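Local coordinates for protein DELTA1-pyrroline-2-carboxylate reductase (PDB 6T3E) that catalyses the reduction of delta1-pyrroline-2-carboxylate to L-proline, probably with the bound NADH as hydride donor, at residues T225-V230 with G246-D251; D268-V273 with H295-E300; S277-I282 with L317-G322. One frame throughout, in Å; residues are numbered along the deposited sequence.

Contact 1 (T225-V230 with G246-D251); sequences TAREPV and GWVGRD. With NAI (1,4-dihydronicotinamide adenine dinucleotide), chain F.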
loop_
_atom_site.group_PDB
_atom_site.type_symbol
_atom_site.label_atom_id
_atom_site.label_comp_id
_atom_site.label_asym_id
_atom_site.label_seq_id
_atom_site.Cartn_x
_atom_site.Cartn_y
_atom_site.Cartn_z
ATOM N N THR B 225 14.040 7.894 18.877
ATOM C CA THR B 225 14.168 8.475 17.540
ATOM C C THR B 225 15.632 8.598 17.103
ATOM O O THR B 225 15.908 8.919 15.940
ATOM C CB THR B 225 13.463 9.849 17.544
ATOM O OG1 THR B 225 12.048 9.649 17.575
ATOM C CG2 THR B 225 13.809 10.743 16.363
ATOM N N ALA B 226 16.567 8.293 18.000
ATOM C CA ALA B 226 17.990 8.450 17.746
ATOM C C ALA B 226 18.460 7.578 16.592
ATOM O O ALA B 226 17.999 6.450 16.407
ATOM C CB ALA B 226 18.785 8.117 19.011
ATOM N N ARG B 227 19.438 8.095 15.846
ATOM C CA ARG B 227 20.024 7.383 14.720
ATOM C C ARG B 227 21.341 6.707 15.072
ATOM O O ARG B 227 21.936 6.042 14.217
ATOM C CB ARG B 227 20.222 8.345 13.540
ATOM C CG ARG B 227 18.904 8.809 12.931
ATOM C CD ARG B 227 19.093 9.971 11.983
ATOM N NE ARG B 227 17.893 10.267 11.196
ATOM C CZ ARG B 227 16.826 10.928 11.647
ATOM N NH1 ARG B 227 16.785 11.379 12.898
ATOM N NH2 ARG B 227 15.798 11.145 10.839
ATOM N N GLU B 228 21.776 6.809 16.315
ATOM C CA GLU B 228 23.023 6.224 16.769
ATOM C C GLU B 228 22.786 5.594 18.132
ATOM O O GLU B 228 21.868 5.998 18.853
ATOM C CB GLU B 228 24.138 7.281 16.836
ATOM C CG GLU B 228 24.741 7.602 15.472
ATOM C CD GLU B 228 25.079 9.074 15.304
ATOM O OE1 GLU B 228 24.672 9.671 14.287
ATOM O OE2 GLU B 228 25.759 9.637 16.189
ATOM N N PRO B 229 23.579 4.591 18.497
ATOM C CA PRO B 229 23.279 3.807 19.701
ATOM C C PRO B 229 23.160 4.653 20.961
ATOM O O PRO B 229 23.961 5.554 21.214
ATOM C CB PRO B 229 24.468 2.846 19.787
ATOM C CG PRO B 229 24.876 2.664 18.370
ATOM C CD PRO B 229 24.662 3.989 17.704
ATOM N N VAL B 230 22.134 4.340 21.746
ATOM C CA VAL B 230 21.943 4.915 23.068
ATOM C C VAL B 230 22.202 3.889 24.159
ATOM O O VAL B 230 22.553 4.281 25.284
ATOM C CB VAL B 230 20.521 5.503 23.223
ATOM C CG1 VAL B 230 20.437 6.427 24.424
ATOM C CG2 VAL B 230 20.090 6.225 21.963
ATOM N N GLY B 246 12.502 0.937 18.151
ATOM C CA GLY B 246 12.869 2.101 17.376
ATOM C C GLY B 246 13.252 1.721 15.961
ATOM O O GLY B 246 13.720 0.610 15.693
ATOM N N TRP B 247 12.990 2.646 15.039
ATOM C CA TRP B 247 13.354 2.474 13.643
ATOM C C TRP B 247 13.374 3.846 12.985
ATOM O O TRP B 247 12.382 4.572 13.063
ATOM C CB TRP B 247 12.366 1.545 12.927
ATOM C CG TRP B 247 12.678 1.406 11.482
ATOM C CD1 TRP B 247 13.511 0.489 10.906
ATOM C CD2 TRP B 247 12.190 2.229 10.421
ATOM N NE1 TRP B 247 13.564 0.684 9.544
ATOM C CE2 TRP B 247 12.760 1.745 9.220
ATOM C CE3 TRP B 247 11.324 3.325 10.367
ATOM C CZ2 TRP B 247 12.491 2.319 7.979
ATOM C CZ3 TRP B 247 11.060 3.893 9.144
ATOM C CH2 TRP B 247 11.648 3.392 7.960
ATOM N N VAL B 248 14.504 4.207 12.364
ATOM C CA VAL B 248 14.575 5.419 11.545
ATOM C C VAL B 248 15.321 5.092 10.252
ATOM O O VAL B 248 16.110 5.900 9.753
ATOM C CB VAL B 248 15.240 6.605 12.280
ATOM C CG1 VAL B 248 14.832 7.941 11.642
ATOM C CG2 VAL B 248 14.911 6.615 13.771
ATOM N N GLY B 249 15.071 3.916 9.694
ATOM C CA GLY B 249 15.707 3.502 8.460
ATOM C C GLY B 249 16.719 2.392 8.684
ATOM O O GLY B 249 16.958 1.931 9.803
ATOM N N ARG B 250 17.300 1.949 7.574
ATOM C CA ARG B 250 18.317 0.914 7.645
ATOM C C ARG B 250 19.693 1.442 8.046
ATOM O O ARG B 250 20.591 0.636 8.310
ATOM C CB ARG B 250 18.436 0.217 6.296
ATOM C CG ARG B 250 17.134 -0.067 5.612
ATOM C CD ARG B 250 17.390 -0.449 4.156
ATOM N NE ARG B 250 18.747 -0.964 3.947
ATOM C CZ ARG B 250 19.094 -2.253 3.925
ATOM N NH1 ARG B 250 18.177 -3.206 4.099
ATOM N NH2 ARG B 250 20.370 -2.588 3.725
ATOM N N ASP B 251 19.893 2.758 8.098
ATOM C CA ASP B 251 21.174 3.301 8.537
ATOM C C ASP B 251 21.208 3.630 10.015
ATOM O O ASP B 251 22.270 4.011 10.520
ATOM C CB ASP B 251 21.530 4.577 7.777
ATOM C CG ASP B 251 21.537 4.382 6.292
ATOM O OD1 ASP B 251 21.227 5.361 5.580
ATOM O OD2 ASP B 251 21.846 3.254 5.839
HETATM P PA NAI F . 8.176 9.967 19.594
HETATM O O1A NAI F . 8.868 11.071 18.838
HETATM O O2A NAI F . 6.801 10.427 20.035
HETATM O O5B NAI F . 9.065 9.421 20.867
HETATM C C5B NAI F . 10.445 9.231 20.581
HETATM C C4B NAI F . 11.282 9.491 21.909
HETATM O O4B NAI F . 12.516 9.146 21.739
HETATM C C3B NAI F . 11.298 11.007 22.210
HETATM O O3B NAI F . 10.766 11.213 23.440
HETATM C C2B NAI F . 12.792 11.383 22.132
HETATM O O2B NAI F . 13.106 12.536 23.059
HETATM C C1B NAI F . 13.382 10.282 22.503
HETATM N N9A NAI F . 14.755 10.222 22.081
HETATM C C8A NAI F . 15.142 10.454 20.823
HETATM N N7A NAI F . 16.463 10.319 20.779
HETATM C C5A NAI F . 16.894 9.999 22.011
HETATM C C6A NAI F . 18.160 9.753 22.485
HETATM N N6A NAI F . 19.463 9.755 21.847
HETATM N N1A NAI F . 18.346 9.451 23.769
HETATM C C2A NAI F . 17.274 9.376 24.594
HETATM N N3A NAI F . 16.024 9.616 24.124
HETATM C C4A NAI F . 15.847 9.935 22.817
HETATM O O3 NAI F . 8.057 8.697 18.525
HETATM P PN NAI F . 7.411 7.215 18.931
HETATM O O1N NAI F . 6.027 7.212 18.314
HETATM O O2N NAI F . 7.394 7.014 20.420
HETATM O O5D NAI F . 8.319 6.046 18.263
HETATM C C5D NAI F . 9.419 5.611 18.975
HETATM C C4D NAI F . 10.255 4.680 18.057
HETATM O O4D NAI F . 9.615 3.559 17.788
HETATM C C3D NAI F . 10.491 5.363 16.701
HETATM O O3D NAI F . 11.787 5.111 16.294
HETATM C C2D NAI F . 9.527 4.659 15.735
HETATM O O2D NAI F . 10.069 4.802 14.313
HETATM C C1D NAI F . 9.534 3.430 16.181
HETATM N N1N NAI F . 8.280 2.741 15.830
HETATM C C2N NAI F . 8.286 1.357 15.394
HETATM C C3N NAI F . 6.985 0.512 15.491
HETATM C C7N NAI F . 7.191 -1.017 15.669
HETATM O O7N NAI F . 8.293 -1.412 15.782
HETATM N N7N NAI F . 6.031 -1.937 15.695
HETATM C C4N NAI F . 5.708 1.126 16.027
HETATM C C5N NAI F . 5.682 2.657 15.938
HETATM C C6N NAI F . 7.009 3.435 15.911
#

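Contact 2 (D268-V273 with H295-E300); sequences DSKEGV and HAELAE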
loop_
_atom_site.group_PDB
_atom_site.type_symbol
_atom_site.label_atom_id
_atom_site.label_comp_id
_atom_site.label_asym_id
_atom_site.label_seq_id
_atom_site.Cartn_x
_atom_site.Cartn_y
_atom_site.Cartn_z
ATOM N N ASP B 268 10.582 -9.812 15.189
ATOM C CA ASP B 268 9.173 -9.916 14.821
ATOM C C ASP B 268 9.016 -10.669 13.509
ATOM O O ASP B 268 8.178 -11.566 13.390
ATOM C CB ASP B 268 8.527 -8.522 14.752
ATOM C CG ASP B 268 9.258 -7.570 13.834
ATOM O OD1 ASP B 268 8.695 -7.186 12.787
ATOM O OD2 ASP B 268 10.407 -7.203 14.158
ATOM N N SER B 269 9.866 -10.374 12.539
ATOM C CA SER B 269 9.897 -11.143 11.309
ATOM C C SER B 269 11.297 -11.012 10.729
ATOM O O SER B 269 11.904 -9.933 10.800
ATOM C CB SER B 269 8.817 -10.676 10.320
ATOM O OG SER B 269 9.320 -9.791 9.334
ATOM N N LYS B 270 11.828 -12.139 10.235
ATOM C CA LYS B 270 13.160 -12.133 9.643
ATOM C C LYS B 270 13.184 -11.271 8.389
ATOM O O LYS B 270 14.100 -10.460 8.195
ATOM C CB LYS B 270 13.598 -13.559 9.316
ATOM C CG LYS B 270 14.691 -14.084 10.209
ATOM C CD LYS B 270 15.151 -15.496 9.801
ATOM C CE LYS B 270 14.247 -16.602 10.370
ATOM N NZ LYS B 270 14.758 -17.994 10.119
ATOM N N GLU B 271 12.144 -11.388 7.563
ATOM C CA GLU B 271 12.100 -10.627 6.326
ATOM C C GLU B 271 12.096 -9.135 6.611
ATOM O O GLU B 271 12.785 -8.365 5.934
ATOM C CB GLU B 271 10.868 -11.031 5.519
ATOM C CG GLU B 271 10.956 -10.712 4.048
ATOM C CD GLU B 271 9.711 -11.129 3.295
ATOM O OE1 GLU B 271 9.815 -11.440 2.090
ATOM O OE2 GLU B 271 8.623 -11.134 3.912
ATOM N N GLY B 272 11.353 -8.714 7.638
ATOM C CA GLY B 272 11.283 -7.297 7.950
ATOM C C GLY B 272 12.543 -6.775 8.617
ATOM O O GLY B 272 13.126 -5.780 8.175
ATOM N N VAL B 273 12.998 -7.447 9.675
ATOM C CA VAL B 273 14.122 -6.910 10.439
ATOM C C VAL B 273 15.375 -6.859 9.572
ATOM O O VAL B 273 16.041 -5.822 9.480
ATOM C CB VAL B 273 14.357 -7.735 11.719
ATOM C CG1 VAL B 273 15.808 -7.657 12.123
ATOM C CG2 VAL B 273 13.472 -7.251 12.866
ATOM N N HIS B 295 17.795 -16.196 16.880
ATOM C CA HIS B 295 17.365 -17.465 17.458
ATOM C C HIS B 295 16.057 -17.933 16.839
ATOM O O HIS B 295 15.933 -19.088 16.422
ATOM C CB HIS B 295 17.214 -17.332 18.973
ATOM C CG HIS B 295 16.450 -18.457 19.604
ATOM N ND1 HIS B 295 16.973 -19.725 19.747
ATOM C CD2 HIS B 295 15.206 -18.502 20.137
ATOM C CE1 HIS B 295 16.087 -20.501 20.343
ATOM N NE2 HIS B 295 15.006 -19.784 20.592
ATOM N N ALA B 296 15.076 -17.040 16.751
ATOM C CA ALA B 296 13.762 -17.420 16.264
ATOM C C ALA B 296 12.961 -16.176 15.906
ATOM O O ALA B 296 13.192 -15.084 16.432
ATOM C CB ALA B 296 13.007 -18.249 17.308
ATOM N N GLU B 297 11.998 -16.374 15.014
ATOM C CA GLU B 297 10.954 -15.393 14.784
ATOM C C GLU B 297 9.877 -15.541 15.846
ATOM O O GLU B 297 9.649 -16.628 16.382
ATOM C CB GLU B 297 10.326 -15.577 13.402
ATOM C CG GLU B 297 11.274 -15.386 12.237
ATOM C CD GLU B 297 10.554 -15.394 10.905
ATOM O OE1 GLU B 297 10.243 -14.302 10.382
ATOM O OE2 GLU B 297 10.294 -16.494 10.379
ATOM N N LEU B 298 9.192 -14.436 16.131
ATOM C CA LEU B 298 8.154 -14.474 17.151
ATOM C C LEU B 298 7.078 -15.496 16.811
ATOM O O LEU B 298 6.532 -16.138 17.714
ATOM C CB LEU B 298 7.535 -13.085 17.321
ATOM C CG LEU B 298 6.484 -12.944 18.425
ATOM C CD1 LEU B 298 7.109 -13.145 19.789
ATOM C CD2 LEU B 298 5.784 -11.599 18.346
ATOM N N ALA B 299 6.789 -15.691 15.520
ATOM C CA ALA B 299 5.767 -16.661 15.138
ATOM C C ALA B 299 6.165 -18.070 15.552
ATOM O O ALA B 299 5.306 -18.877 15.925
ATOM C CB ALA B 299 5.500 -16.593 13.635
ATOM N N GLU B 300 7.462 -18.389 15.493
ATOM C CA GLU B 300 7.908 -19.709 15.934
ATOM C C GLU B 300 7.822 -19.856 17.450
ATOM O O GLU B 300 7.538 -20.948 17.960
ATOM C CB GLU B 300 9.336 -19.965 15.460
ATOM C CG GLU B 300 9.617 -19.417 14.084
ATOM C CD GLU B 300 11.042 -19.637 13.675
ATOM O OE1 GLU B 300 11.935 -19.170 14.394
ATOM O OE2 GLU B 300 11.270 -20.283 12.637
#

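Contact 3 (S277-I282 with L317-G322); sequences SGDIII and LFKSVG. With NAI (1,4-dihydronicotinamide adenine dinucleotide), chain F; PRO (proline), chain E.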
loop_
_atom_site.group_PDB
_atom_site.type_symbol
_atom_site.label_atom_id
_atom_site.label_comp_id
_atom_site.label_asym_id
_atom_site.label_seq_id
_atom_site.Cartn_x
_atom_site.Cartn_y
_atom_site.Cartn_z
ATOM N N SER B 277 15.972 -2.979 9.632
ATOM C CA SER B 277 16.461 -2.590 10.953
ATOM C C SER B 277 17.975 -2.429 10.949
ATOM O O SER B 277 18.711 -3.420 10.888
ATOM C CB SER B 277 16.055 -3.606 12.014
ATOM O OG SER B 277 16.557 -3.184 13.271
ATOM N N GLY B 278 18.439 -1.185 11.081
ATOM C CA GLY B 278 19.861 -0.961 11.242
ATOM C C GLY B 278 20.421 -1.546 12.516
ATOM O O GLY B 278 21.615 -1.873 12.562
ATOM N N ASP B 279 19.574 -1.721 13.539
ATOM C CA ASP B 279 20.006 -2.361 14.781
ATOM C C ASP B 279 20.586 -3.747 14.529
ATOM O O ASP B 279 21.405 -4.234 15.316
ATOM C CB ASP B 279 18.835 -2.443 15.764
ATOM C CG ASP B 279 18.651 -1.160 16.578
ATOM O OD1 ASP B 279 19.598 -0.800 17.319
ATOM O OD2 ASP B 279 17.566 -0.519 16.482
ATOM N N ILE B 280 20.173 -4.399 13.449
ATOM C CA ILE B 280 20.656 -5.722 13.098
ATOM C C ILE B 280 21.560 -5.683 11.867
ATOM O O ILE B 280 22.597 -6.348 11.841
ATOM C CB ILE B 280 19.463 -6.685 12.889
ATOM C CG1 ILE B 280 18.518 -6.637 14.101
ATOM C CG2 ILE B 280 19.935 -8.104 12.629
ATOM C CD1 ILE B 280 19.176 -6.976 15.426
ATOM N N ILE B 281 21.212 -4.873 10.860
ATOM C CA ILE B 281 21.961 -4.856 9.606
ATOM C C ILE B 281 23.388 -4.369 9.832
ATOM O O ILE B 281 24.347 -4.921 9.274
ATOM C CB ILE B 281 21.235 -3.992 8.561
ATOM C CG1 ILE B 281 19.902 -4.618 8.171
ATOM C CG2 ILE B 281 22.093 -3.814 7.325
ATOM C CD1 ILE B 281 18.933 -3.613 7.563
ATOM N N ILE B 282 23.555 -3.330 10.645
ATOM C CA ILE B 282 24.876 -2.751 10.873
ATOM C C ILE B 282 25.788 -3.751 11.583
ATOM O O ILE B 282 26.916 -3.966 11.116
ATOM C CB ILE B 282 24.780 -1.419 11.646
ATOM C CG1 ILE B 282 24.224 -0.305 10.748
ATOM C CG2 ILE B 282 26.138 -1.021 12.203
ATOM C CD1 ILE B 282 23.815 0.939 11.493
ATOM N N LEU B 317 16.683 -10.356 23.856
ATOM C CA LEU B 317 16.396 -9.130 23.121
ATOM C C LEU B 317 15.351 -9.414 22.056
ATOM O O LEU B 317 15.588 -10.220 21.150
ATOM C CB LEU B 317 17.664 -8.559 22.478
ATOM C CG LEU B 317 17.438 -7.681 21.247
ATOM C CD1 LEU B 317 16.764 -6.384 21.640
ATOM C CD2 LEU B 317 18.757 -7.424 20.542
ATOM N N PHE B 318 14.209 -8.730 22.153
ATOM C CA PHE B 318 13.160 -8.788 21.139
ATOM C C PHE B 318 13.261 -7.528 20.289
ATOM O O PHE B 318 13.036 -6.418 20.783
ATOM C CB PHE B 318 11.775 -8.909 21.775
ATOM C CG PHE B 318 10.639 -8.749 20.793
ATOM C CD1 PHE B 318 10.562 -9.557 19.670
ATOM C CD2 PHE B 318 9.647 -7.799 21.000
ATOM C CE1 PHE B 318 9.523 -9.415 18.766
ATOM C CE2 PHE B 318 8.607 -7.650 20.108
ATOM C CZ PHE B 318 8.545 -8.460 18.985
ATOM N N LYS B 319 13.597 -7.705 19.015
ATOM C CA LYS B 319 13.734 -6.597 18.083
ATOM C C LYS B 319 12.479 -6.511 17.235
ATOM O O LYS B 319 12.132 -7.469 16.540
ATOM C CB LYS B 319 14.958 -6.775 17.190
ATOM C CG LYS B 319 15.176 -5.580 16.291
ATOM C CD LYS B 319 15.433 -4.338 17.123
ATOM C CE LYS B 319 14.616 -3.154 16.655
ATOM N NZ LYS B 319 15.147 -1.902 17.290
ATOM N N SER B 320 11.805 -5.369 17.284
ATOM C CA SER B 320 10.537 -5.192 16.596
ATOM C C SER B 320 10.611 -3.985 15.681
ATOM O O SER B 320 11.059 -2.917 16.100
ATOM C CB SER B 320 9.386 -5.034 17.582
ATOM O OG SER B 320 8.320 -4.375 16.940
ATOM N N VAL B 321 10.198 -4.175 14.430
ATOM C CA VAL B 321 10.064 -3.089 13.463
ATOM C C VAL B 321 8.633 -2.891 12.995
ATOM O O VAL B 321 8.361 -1.896 12.307
ATOM C CB VAL B 321 10.979 -3.306 12.243
ATOM C CG1 VAL B 321 12.453 -3.116 12.650
ATOM C CG2 VAL B 321 10.732 -4.671 11.651
ATOM N N GLY B 322 7.737 -3.830 13.269
ATOM C CA GLY B 322 6.341 -3.746 12.873
ATOM C C GLY B 322 6.025 -4.733 11.764
ATOM O O GLY B 322 6.794 -4.899 10.808
HETATM P PA NAI F . 8.176 9.967 19.594
HETATM O O1A NAI F . 8.868 11.071 18.838
HETATM O O2A NAI F . 6.801 10.427 20.035
HETATM O O5B NAI F . 9.065 9.421 20.867
HETATM C C5B NAI F . 10.445 9.231 20.581
HETATM C C4B NAI F . 11.282 9.491 21.909
HETATM O O4B NAI F . 12.516 9.146 21.739
HETATM C C3B NAI F . 11.298 11.007 22.210
HETATM O O3B NAI F . 10.766 11.213 23.440
HETATM C C2B NAI F . 12.792 11.383 22.132
HETATM O O2B NAI F . 13.106 12.536 23.059
HETATM C C1B NAI F . 13.382 10.282 22.503
HETATM N N9A NAI F . 14.755 10.222 22.081
HETATM C C8A NAI F . 15.142 10.454 20.823
HETATM N N7A NAI F . 16.463 10.319 20.779
HETATM C C5A NAI F . 16.894 9.999 22.011
HETATM C C6A NAI F . 18.160 9.753 22.485
HETATM N N6A NAI F . 19.463 9.755 21.847
HETATM N N1A NAI F . 18.346 9.451 23.769
HETATM C C2A NAI F . 17.274 9.376 24.594
HETATM N N3A NAI F . 16.024 9.616 24.124
HETATM C C4A NAI F . 15.847 9.935 22.817
HETATM O O3 NAI F . 8.057 8.697 18.525
HETATM P PN NAI F . 7.411 7.215 18.931
HETATM O O1N NAI F . 6.027 7.212 18.314
HETATM O O2N NAI F . 7.394 7.014 20.420
HETATM O O5D NAI F . 8.319 6.046 18.263
HETATM C C5D NAI F . 9.419 5.611 18.975
HETATM C C4D NAI F . 10.255 4.680 18.057
HETATM O O4D NAI F . 9.615 3.559 17.788
HETATM C C3D NAI F . 10.491 5.363 16.701
HETATM O O3D NAI F . 11.787 5.111 16.294
HETATM C C2D NAI F . 9.527 4.659 15.735
HETATM O O2D NAI F . 10.069 4.802 14.313
HETATM C C1D NAI F . 9.534 3.430 16.181
HETATM N N1N NAI F . 8.280 2.741 15.830
HETATM C C2N NAI F . 8.286 1.357 15.394
HETATM C C3N NAI F . 6.985 0.512 15.491
HETATM C C7N NAI F . 7.191 -1.017 15.669
HETATM O O7N NAI F . 8.293 -1.412 15.782
HETATM N N7N NAI F . 6.031 -1.937 15.695
HETATM C C4N NAI F . 5.708 1.126 16.027
HETATM C C5N NAI F . 5.682 2.657 15.938
HETATM C C6N NAI F . 7.009 3.435 15.911
HETATM N N PRO E . 7.407 1.584 11.879
HETATM C CA PRO E . 6.107 1.779 12.528
HETATM C C PRO E . 5.032 0.779 12.112
HETATM O O PRO E . 5.306 -0.316 11.598
HETATM C CB PRO E . 5.721 3.190 12.086
HETATM C CG PRO E . 7.030 3.908 11.974
HETATM C CD PRO E . 8.075 2.869 11.597
HETATM O OXT PRO E . 3.844 1.055 12.283
#

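Contact 1 (T225-V230 with G246-D251)
Val-248 packs against Thr-225 and Arg-227 in a small contact of two loops at the protein surface. The loops follow strands 219-222 and 241-244, neighbours in the parallel sheet of the Rossmann-type dinucleotide-binding domain. Together they border NADH. Val-248 points its side chain at segment 225-230 and splits its two methyls between two partners. CG1, anti to the backbone N (chi1 -158°), lies over one face of the Arg-227 guanidinium, offset toward its rim, 3.4 Å from NH2. CG2 meets the backbone of Thr-225 instead, near its carbonyl O. The Arg-227 chain runs extended from CG to NE and crosses the valine at about a right angle.

Both segments also touch the cofactor. The CB of Ala-226 and CG2 of Val-230 lie against the adenine amino N6A. Trp-247 takes the other end: its N donates to NAI O3D over 3.0 Å, nearly straight at 167°. Its carbonyl O accepts from NAI O2D at 2.6 Å. The adenine is thus packed against one loop and the nicotinamide ribose hydrogen-bonded by the other. Between segments 225-230 and 246-251 the link is van der Waals packing against a charged group, while the directional bonds of Trp-247 go to NADH.

Contact 2 (D268-V273 with H295-E300)
Beside Glu-297, the backbone of Ser-269 and Lys-270 turns from loop into helix, and the chain of Glu-297 itself passes from strand to helix. The CA atoms of Ser-269 and Glu-297 are 5.6 Å apart, those of Asp-268 and Leu-298 slightly closer. The motif is a pair of strand-to-helix junctions at the C-terminal ends of adjacent parallel strands, 264-267 and 294-297, in the Rossmann-type sheet. Strand 294-297 is outermost there within the chain. Ser-269 and Glu-297 are the N-caps of the two helices.

One bond joins the segments. Lys-270 N, at the start of its helix, donates to Glu-297 OE1 over 2.7 Å, almost straight. It arrives on the anti side of the carboxylate, 34° out of its plane. The glutamate gets there because CG is anti to its own carbonyl carbon (chi1 -62°) and the chain then runs on extended. The helix start would probably favour the negative charge. The Lys-270 side chain crosses that of Glu-297 at about a right angle, with CE 3.7 Å from Glu-297 CG. The lysine's NZ is 4.7 Å from Glu-297 OE2, an opposite charge nearby but not in contact.

Each helix has a further bond at its start. Ser-269 OG caps the first helix by accepting from Gly-272 N. Leu-298 points toward segment 268-273, and its side chain also packs on helices 39-54 and 128-146. The carboxylate of Asp-268 is turned to Val-321, accepting from its N at OD2. In the second helix Glu-300 reaches back to its N-cap, as in one half of a capping box: its OE1 takes Glu-297 N at 2.9 Å from above the carboxylate plane, 45° out of it.

Contact 3 (S277-I282 with L317-G322)
Lys-319 NZ donates to Asp-279 OD2 over 2.9 Å, a buried salt bridge between strand 316-319 and helix 278-286. The ammonium arrives from above the carboxylate plane, 52° out of it. NZ also bonds Ser-244 OG, with a weak bond to Gly-246 O and a long, weak ion pair to Glu-254. Asp-279 OD1 is held separately, by the backbone N atoms of Glu-254 and Leu-255. Both oxygens of the carboxylate are therefore occupied.

The lysine leaves its strand with CG anti to the backbone N (chi1 -176°), then bends twice to bring NZ over the aspartate. Its CG passes Ile-280 CG1 at 4.1 Å, the two chains running in opposite directions. Ser-277 CB rests against Val-321 CG1 at 3.7 Å. Ser-277 is the N-cap of the helix, and its O accepts from both Ile-280 N and Ile-281 N.

Beyond the strand, this Rossmann-type domain reaches its active-site pocket. Ser-320 OG donates to the nicotinamide amide at NAI O7N over 3.2 Å. Val-321 O accepts from Arg-63 NH2, and Arg-63 also bonds the bound proline. A methionine in place of Lys-319 would probably leave Asp-279 OD2 buried without its positive mate and Ser-244 OG without this partner. Gly-322, with backbone angles that call for glycine, lies against the carboxylate of the bound proline.

From the N terminus, contact 1 comes first. It closes a short loop around strand 241-244 and ends before the others begin. Contacts 2 and 3 cross: segment 277-282 lies between the two segments of contact 2, and segment 317-322 follows both. The chain inside both loops runs from helix 278-286 to strand 294-297. Contact 2 ties two neighbouring strand ends together; contact 3 brings helix 278-286 back to strand 316-319. The two pack directly, Val-273 against Ile-280. Contacts 1 and 3 also touch, Arg-250 meeting Ile-281, and both reach NADH. Contact 2 stands farther off, about 19 Å from contact 1 between centres.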